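Local coordinates for pesticidal crystal protein Cry4Aa (Bacillus thuringiensis, PDB 2C9K) that lyses midgut epithelial cells of mosquito larvae by colloid-osmotic swelling after binding to their surface, this chain being the functional toxin core of the longer protoxin, at residues I8-G11 against T12-G16. Numbering follows the deposited sequence.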
loop_
_atom_site.group_PDB
_atom_site.type_symbol
_atom_site.label_atom_id
_atom_site.label_comp_id
_atom_site.label_asym_id
_atom_site.label_seq_id
_atom_site.Cartn_x
_atom_site.Cartn_y
_atom_site.Cartn_z
ATOM N N ILE A 8 11.744 -0.392 0.483
ATOM C CA ILE A 8 12.629 -0.916 -0.565
ATOM C C ILE A 8 12.274 -2.362 -0.927
ATOM O O ILE A 8 12.200 -2.723 -2.098
ATOM C CB ILE A 8 14.117 -0.910 -0.152
ATOM C CG1 ILE A 8 14.645 0.523 -0.045
ATOM C CG2 ILE A 8 14.931 -1.686 -1.190
ATOM C CD1 ILE A 8 16.036 0.610 0.535
ATOM N N VAL A 9 12.084 -3.198 0.083
ATOM C CA VAL A 9 11.728 -4.580 -0.167
ATOM C C VAL A 9 10.450 -4.615 -0.998
ATOM O O VAL A 9 10.293 -5.460 -1.877
ATOM C CB VAL A 9 11.481 -5.340 1.148
ATOM C CG1 VAL A 9 10.923 -6.722 0.845
ATOM C CG2 VAL A 9 12.774 -5.449 1.938
ATOM N N VAL A 10 9.535 -3.696 -0.721
ATOM C CA VAL A 10 8.279 -3.659 -1.454
ATOM C C VAL A 10 8.525 -3.169 -2.871
ATOM O O VAL A 10 7.916 -3.658 -3.823
ATOM C CB VAL A 10 7.256 -2.746 -0.751
ATOM C CG1 VAL A 10 5.997 -2.616 -1.590
ATOM C CG2 VAL A 10 6.913 -3.325 0.601
ATOM N N GLY A 11 9.434 -2.208 -3.002
ATOM C CA GLY A 11 9.760 -1.672 -4.309
ATOM C C GLY A 11 10.374 -2.706 -5.235
ATOM O O GLY A 11 10.098 -2.703 -6.434
ATOM N N THR A 12 11.194 -3.595 -4.683
ATOM C CA THR A 12 11.859 -4.627 -5.468
ATOM C C THR A 12 10.914 -5.692 -5.994
ATOM O O THR A 12 11.078 -6.184 -7.105
ATOM C CB THR A 12 12.932 -5.329 -4.645
ATOM O OG1 THR A 12 13.775 -4.345 -4.041
ATOM C CG2 THR A 12 13.775 -6.226 -5.530
ATOM N N VAL A 13 9.936 -6.061 -5.180
ATOM C CA VAL A 13 8.950 -7.072 -5.566
ATOM C C VAL A 13 8.091 -6.573 -6.737
ATOM O O VAL A 13 7.893 -7.303 -7.710
ATOM C CB VAL A 13 8.047 -7.457 -4.360
ATOM C CG1 VAL A 13 6.949 -8.390 -4.802
ATOM C CG2 VAL A 13 8.883 -8.117 -3.284
ATOM N N LEU A 14 7.594 -5.337 -6.644
ATOM C CA LEU A 14 6.789 -4.745 -7.716
ATOM C C LEU A 14 7.572 -4.823 -9.019
ATOM O O LEU A 14 7.062 -5.278 -10.043
ATOM C CB LEU A 14 6.469 -3.281 -7.409
ATOM C CG LEU A 14 5.350 -3.033 -6.402
ATOM C CD1 LEU A 14 5.406 -1.608 -5.893
ATOM C CD2 LEU A 14 4.012 -3.331 -7.058
ATOM N N THR A 15 8.819 -4.370 -8.965
ATOM C CA THR A 15 9.716 -4.383 -10.113
ATOM C C THR A 15 10.028 -5.816 -10.531
ATOM O O THR A 15 10.195 -6.111 -11.707
ATOM C CB THR A 15 11.036 -3.685 -9.761
ATOM O OG1 THR A 15 10.762 -2.335 -9.373
ATOM C CG2 THR A 15 11.981 -3.691 -10.939
ATOM N N GLY A 16 10.084 -6.704 -9.551
ATOM C CA GLY A 16 10.409 -8.089 -9.819
ATOM C C GLY A 16 9.437 -8.897 -10.644
ATOM O O GLY A 16 9.858 -9.795 -11.377
#
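Thr12 bends its hydroxyl back over the preceding turn of helix 5-16, where OG1 donates a hydrogen bond to Ile8 O at 3.0 Å. The torsion accounts for this reach: OG1 stands anti to the threonine's own carbonyl carbon and beside its backbone N (chi1 -50°), on the side facing the earlier turn. Ile8 O also receives the amide of Thr12, with N 2.9 Å from it. The two donors arrive differently, for N lies nearly in line with the C=O bond whereas OG1 sits above the carbonyl plane, 39° out of it. The CG2 branch of Ile8 crosses the hydroxyl at a slant, CG2 lying 4.1 Å from Thr12 OG1, a loose contact of methyl and hydroxyl.

The same i to i+4 spacing brings apolar groups close to carbonyl oxygens. Val13 sets CG2 3.3 Å from Val9 O, while Leu14 lays CG and CD1 beside Val10 O. At its far end Leu14 CD1 meets Val10 CG1 at 4.5 Å, a light apolar touch. Backbone bonds from Leu14 N to Val10 O (N-H...O angle 172°) and from Thr15 N to Gly11 O, both i+4 to i, continue the alpha-helical pattern; that from Val13 N to Val9 O is weak at 3.4 Å.

Around this helix of the N-terminal, helical domain, Ile8, Val9 and Thr12 pack on helix 29-37, and Val10 and Val13 on helix 222-240. Val9 and Val13 also reach helix 140-164, and Val13 shares Leu242 with Leu14, which further touches Ser257 and Ser459. Chemically, the OG1 bond to Ile8 O uses the hydroxyl's proton within the helix, which probably lowers the cost of packing this partly exposed threonine between Ile8 and Thr32 of helix 29-37.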